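Local coordinates for phospholipase C-beta (PLC-beta) (PDB 3QR0), which is a phospholipase C-beta, a multidomain protein with PH, EF-hand-like, TIM-barrel (X and Y) and C2 regions, that binds a calcium ion, at residues N339-V353 with I380-L392. Numbering follows the deposited sequence.
With CA (calcium ion), chain B.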
loop_
_atom_site.group_PDB
_atom_site.type_symbol
_atom_site.label_atom_id
_atom_site.label_comp_id
_atom_site.label_asym_id
_atom_site.label_seq_id
_atom_site.Cartn_x
_atom_site.Cartn_y
_atom_site.Cartn_z
ATOM N N ASN A 339 13.434 2.572 12.724
ATOM C CA ASN A 339 14.731 1.866 12.529
ATOM C C ASN A 339 14.767 1.228 11.147
ATOM O O ASN A 339 14.852 0.003 10.993
ATOM C CB ASN A 339 15.008 0.819 13.632
ATOM C CG ASN A 339 15.519 1.433 14.948
ATOM O OD1 ASN A 339 15.798 2.632 15.039
ATOM N ND2 ASN A 339 15.651 0.591 15.974
ATOM N N THR A 340 14.691 2.100 10.153
ATOM C CA THR A 340 14.463 1.739 8.759
ATOM C C THR A 340 15.531 0.797 8.211
ATOM O O THR A 340 15.244 -0.063 7.373
ATOM C CB THR A 340 14.433 3.020 7.899
ATOM O OG1 THR A 340 13.550 3.974 8.506
ATOM C CG2 THR A 340 13.979 2.724 6.467
ATOM N N TYR A 341 16.758 0.975 8.697
ATOM C CA TYR A 341 17.910 0.156 8.312
ATOM C C TYR A 341 17.772 -1.345 8.611
ATOM O O TYR A 341 18.446 -2.154 7.979
ATOM C CB TYR A 341 19.204 0.705 8.960
ATOM C CG TYR A 341 19.153 0.784 10.472
ATOM C CD1 TYR A 341 19.625 -0.265 11.256
ATOM C CD2 TYR A 341 18.633 1.906 11.116
ATOM C CE1 TYR A 341 19.575 -0.207 12.637
ATOM C CE2 TYR A 341 18.571 1.970 12.493
ATOM C CZ TYR A 341 19.050 0.910 13.253
ATOM O OH TYR A 341 18.995 0.962 14.621
ATOM N N LEU A 342 16.909 -1.717 9.558
ATOM C CA LEU A 342 16.759 -3.120 9.958
ATOM C C LEU A 342 15.793 -3.889 9.055
ATOM O O LEU A 342 14.681 -3.427 8.777
ATOM C CB LEU A 342 16.292 -3.214 11.417
ATOM C CG LEU A 342 17.282 -2.673 12.450
ATOM C CD1 LEU A 342 16.669 -2.678 13.847
ATOM C CD2 LEU A 342 18.599 -3.456 12.427
ATOM N N THR A 343 16.217 -5.065 8.600
ATOM C CA THR A 343 15.377 -5.891 7.739
ATOM C C THR A 343 14.747 -7.074 8.468
ATOM O O THR A 343 13.986 -7.827 7.863
ATOM C CB THR A 343 16.155 -6.398 6.521
ATOM O OG1 THR A 343 17.256 -7.207 6.954
ATOM C CG2 THR A 343 16.656 -5.211 5.696
ATOM N N GLY A 344 15.052 -7.230 9.758
ATOM C CA GLY A 344 14.444 -8.281 10.575
ATOM C C GLY A 344 14.381 -7.951 12.060
ATOM O O GLY A 344 13.814 -6.931 12.454
ATOM N N HIS A 345 14.979 -8.826 12.867
ATOM C CA HIS A 345 14.965 -8.742 14.328
ATOM C C HIS A 345 15.788 -7.540 14.794
ATOM O O HIS A 345 16.814 -7.214 14.188
ATOM C CB HIS A 345 15.555 -10.037 14.888
ATOM C CG HIS A 345 15.245 -10.302 16.329
ATOM N ND1 HIS A 345 16.053 -9.866 17.357
ATOM C CD2 HIS A 345 14.259 -11.029 16.908
ATOM C CE1 HIS A 345 15.558 -10.283 18.510
ATOM N NE2 HIS A 345 14.468 -10.991 18.265
ATOM N N GLN A 346 15.336 -6.889 15.864
ATOM C CA GLN A 346 15.989 -5.678 16.380
ATOM C C GLN A 346 17.377 -5.920 16.983
ATOM O O GLN A 346 18.192 -4.995 17.048
ATOM C CB GLN A 346 15.116 -4.999 17.441
ATOM C CG GLN A 346 13.769 -4.480 16.947
ATOM C CD GLN A 346 13.897 -3.292 16.016
ATOM O OE1 GLN A 346 14.463 -2.265 16.380
ATOM N NE2 GLN A 346 13.367 -3.426 14.810
ATOM N N LEU A 347 17.636 -7.139 17.448
ATOM C CA LEU A 347 18.880 -7.450 18.159
ATOM C C LEU A 347 19.840 -8.342 17.383
ATOM O O LEU A 347 21.048 -8.222 17.550
ATOM C CB LEU A 347 18.577 -8.111 19.504
ATOM C CG LEU A 347 17.632 -7.377 20.453
ATOM C CD1 LEU A 347 17.451 -8.205 21.718
ATOM C CD2 LEU A 347 18.149 -5.987 20.781
ATOM N N THR A 348 19.309 -9.238 16.550
ATOM C CA THR A 348 20.128 -10.223 15.842
ATOM C C THR A 348 20.027 -10.145 14.322
ATOM O O THR A 348 20.595 -10.988 13.627
ATOM C CB THR A 348 19.727 -11.652 16.260
ATOM O OG1 THR A 348 18.330 -11.846 15.996
ATOM C CG2 THR A 348 19.999 -11.874 17.747
ATOM N N GLY A 349 19.313 -9.147 13.802
ATOM C CA GLY A 349 19.031 -9.068 12.375
ATOM C C GLY A 349 20.102 -8.340 11.586
ATOM O O GLY A 349 21.143 -7.982 12.123
ATOM N N LYS A 350 19.848 -8.142 10.296
ATOM C CA LYS A 350 20.775 -7.429 9.425
ATOM C C LYS A 350 20.360 -5.975 9.269
ATOM O O LYS A 350 19.164 -5.651 9.321
ATOM C CB LYS A 350 20.817 -8.074 8.041
ATOM C CG LYS A 350 21.495 -9.436 8.009
ATOM C CD LYS A 350 21.708 -9.905 6.570
ATOM C CE LYS A 350 22.511 -11.194 6.511
ATOM N NZ LYS A 350 22.488 -11.791 5.139
ATOM N N SER A 351 21.357 -5.109 9.088
ATOM C CA SER A 351 21.142 -3.757 8.585
ATOM C C SER A 351 21.322 -3.773 7.066
ATOM O O SER A 351 22.027 -4.629 6.532
ATOM C CB SER A 351 22.117 -2.772 9.223
ATOM O OG SER A 351 21.853 -2.630 10.604
ATOM N N SER A 352 20.687 -2.828 6.380
ATOM C CA SER A 352 20.658 -2.824 4.912
ATOM C C SER A 352 20.660 -1.407 4.343
ATOM O O SER A 352 20.134 -0.480 4.963
ATOM C CB SER A 352 19.404 -3.573 4.436
ATOM O OG SER A 352 19.176 -3.436 3.039
ATOM N N VAL A 353 21.246 -1.249 3.157
ATOM C CA VAL A 353 21.104 -0.017 2.391
ATOM C C VAL A 353 19.873 -0.089 1.490
ATOM O O VAL A 353 19.090 0.863 1.419
ATOM C CB VAL A 353 22.340 0.265 1.521
ATOM C CG1 VAL A 353 22.143 1.562 0.733
ATOM C CG2 VAL A 353 23.600 0.331 2.383
ATOM N N ILE A 380 28.724 4.963 10.521
ATOM C CA ILE A 380 27.943 3.796 10.147
ATOM C C ILE A 380 26.537 3.920 10.691
ATOM O O ILE A 380 26.263 4.758 11.550
ATOM C CB ILE A 380 28.569 2.492 10.684
ATOM C CG1 ILE A 380 28.591 2.493 12.219
ATOM C CG2 ILE A 380 29.970 2.301 10.107
ATOM C CD1 ILE A 380 29.154 1.239 12.825
ATOM N N ILE A 381 25.653 3.079 10.171
ATOM C CA ILE A 381 24.288 2.951 10.674
ATOM C C ILE A 381 24.087 1.539 11.200
ATOM O O ILE A 381 24.410 0.561 10.521
ATOM C CB ILE A 381 23.255 3.260 9.583
ATOM C CG1 ILE A 381 23.281 4.755 9.254
ATOM C CG2 ILE A 381 21.843 2.830 10.021
ATOM C CD1 ILE A 381 22.372 5.156 8.092
ATOM N N THR A 382 23.564 1.440 12.419
ATOM C CA THR A 382 23.307 0.154 13.055
ATOM C C THR A 382 22.476 0.364 14.317
ATOM O O THR A 382 22.257 1.506 14.738
ATOM C CB THR A 382 24.630 -0.582 13.421
ATOM O OG1 THR A 382 24.347 -1.946 13.761
ATOM C CG2 THR A 382 25.349 0.097 14.591
ATOM N N HIS A 383 22.010 -0.731 14.912
ATOM C CA HIS A 383 21.348 -0.668 16.212
ATOM C C HIS A 383 22.415 -0.863 17.284
ATOM O O HIS A 383 22.954 -1.959 17.449
ATOM C CB HIS A 383 20.241 -1.727 16.325
ATOM C CG HIS A 383 19.271 -1.479 17.442
ATOM N ND1 HIS A 383 18.313 -2.398 17.813
ATOM C CD2 HIS A 383 19.108 -0.414 18.267
ATOM C CE1 HIS A 383 17.601 -1.913 18.816
ATOM N NE2 HIS A 383 18.063 -0.710 19.112
ATOM N N GLY A 384 22.734 0.214 17.995
ATOM C CA GLY A 384 23.820 0.205 18.966
ATOM C C GLY A 384 23.668 -0.804 20.091
ATOM O O GLY A 384 22.559 -1.066 20.555
ATOM N N PHE A 385 24.803 -1.358 20.516
ATOM C CA PHE A 385 24.886 -2.347 21.594
ATOM C C PHE A 385 24.097 -3.637 21.326
ATOM O O PHE A 385 23.655 -4.307 22.263
ATOM C CB PHE A 385 24.479 -1.729 22.935
ATOM C CG PHE A 385 25.244 -0.483 23.281
ATOM C CD1 PHE A 385 26.482 -0.566 23.899
ATOM C CD2 PHE A 385 24.724 0.771 22.996
ATOM C CE1 PHE A 385 27.196 0.592 24.226
ATOM C CE2 PHE A 385 25.432 1.929 23.316
ATOM C CZ PHE A 385 26.665 1.836 23.928
ATOM N N THR A 386 23.958 -3.996 20.052
ATOM C CA THR A 386 23.314 -5.254 19.672
ATOM C C THR A 386 24.242 -6.036 18.749
ATOM O O THR A 386 25.347 -5.590 18.462
ATOM C CB THR A 386 21.982 -5.025 18.938
ATOM O OG1 THR A 386 22.252 -4.503 17.632
ATOM C CG2 THR A 386 21.068 -4.072 19.722
ATOM N N MET A 387 23.784 -7.193 18.276
ATOM C CA MET A 387 24.550 -7.980 17.313
ATOM C C MET A 387 24.126 -7.733 15.860
ATOM O O MET A 387 24.482 -8.510 14.970
ATOM C CB MET A 387 24.434 -9.468 17.656
ATOM C CG MET A 387 25.017 -9.816 19.026
ATOM S SD MET A 387 26.762 -9.395 19.172
ATOM C CE MET A 387 27.506 -10.626 18.095
ATOM N N CYS A 388 23.377 -6.659 15.614
ATOM C CA CYS A 388 23.004 -6.302 14.249
ATOM C C CYS A 388 24.245 -5.945 13.429
ATOM O O CYS A 388 25.237 -5.451 13.966
ATOM C CB CYS A 388 22.016 -5.133 14.231
ATOM S SG CYS A 388 20.364 -5.539 14.852
ATOM N N THR A 389 24.194 -6.224 12.129
ATOM C CA THR A 389 25.260 -5.810 11.223
ATOM C C THR A 389 25.185 -4.290 11.024
ATOM O O THR A 389 24.247 -3.643 11.491
ATOM C CB THR A 389 25.175 -6.543 9.867
ATOM O OG1 THR A 389 23.932 -6.234 9.235
ATOM C CG2 THR A 389 25.282 -8.068 10.060
ATOM N N GLU A 390 26.184 -3.739 10.344
ATOM C CA GLU A 390 26.313 -2.296 10.132
ATOM C C GLU A 390 26.372 -2.003 8.643
ATOM O O GLU A 390 26.819 -2.850 7.865
ATOM C CB GLU A 390 27.619 -1.792 10.752
ATOM C CG GLU A 390 27.852 -2.232 12.181
ATOM C CD GLU A 390 29.248 -1.898 12.679
ATOM O OE1 GLU A 390 30.153 -1.661 11.847
ATOM O OE2 GLU A 390 29.437 -1.867 13.914
ATOM N N VAL A 391 25.947 -0.801 8.255
ATOM C CA VAL A 391 26.131 -0.309 6.886
ATOM C C VAL A 391 26.751 1.091 6.934
ATOM O O VAL A 391 26.692 1.762 7.967
ATOM C CB VAL A 391 24.794 -0.289 6.081
ATOM C CG1 VAL A 391 24.241 -1.713 5.909
ATOM C CG2 VAL A 391 23.770 0.606 6.746
ATOM N N LEU A 392 27.350 1.523 5.827
ATOM C CA LEU A 392 27.965 2.856 5.759
ATOM C C LEU A 392 26.879 3.915 5.662
ATOM O O LEU A 392 25.939 3.775 4.882
ATOM C CB LEU A 392 28.907 2.994 4.556
ATOM C CG LEU A 392 30.327 2.431 4.652
ATOM C CD1 LEU A 392 31.053 2.659 3.326
ATOM C CD2 LEU A 392 31.109 3.062 5.804
HETATM CA CA CA B . 16.590 4.162 16.529
HETATM O O HOH W 1 16.890 2.470 18.287
HETATM O O HOH W 2 24.492 -6.678 6.687
HETATM O O HOH W 3 14.539 3.756 17.779
#
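The His383 ring lies between Asn339 ND2 on one face and Thr386 CG2 on the other, beside the calcium site of the TIM barrel. Asn339 ND2 is over the ring centre, 4.1 Å above the plane of His383. Thr386 CG2 sits toward the rim. At the edge, His383 ND1 donates to Gln346 O at 2.7 Å, and this bond holds the ring. It is nearly straight (164°) and lies close to the ring plane. His383 CG is anti to its own backbone N (chi1 -163°), which carries the ring across to the 339-353 loop. Both segments belong to the X region, where the 380-392 hairpin edges the sheet.

Asn339 ties the contact to the metal. Its OD1 binds the calcium ion at 2.3 Å, alongside Glu368, Asp370 and Glu417. Its ND2 donates to Gln346 OE1. Together these two bonds should fix the rotation of the Asn339 amide. Gln346 NE2 hydrogen-bonds to Ser580 OG in turn. Tyr341 adds a second-shell link, as its OH is hydrogen-bonded to Asp370 OD2. The tyrosine ring packs against Ile381, where Ile381 CG2 lies 3.4 Å from Tyr341 CG, and Thr382 N lies over one face.

Further along, Cys388 SG lies 3.1 Å from Gln346 O and also touches Leu342 CD2. Val353 meets Val391 next to helix 393-403. Ser351 and Thr389 are joined by two bonds. Thr389 OG1 accepts from Ser351 N at 2.8 Å. Thr389 O is gripped from opposite faces of its carbonyl plane, by Ser351 OG at 2.7 Å and Thr382 OG1 at 2.8 Å.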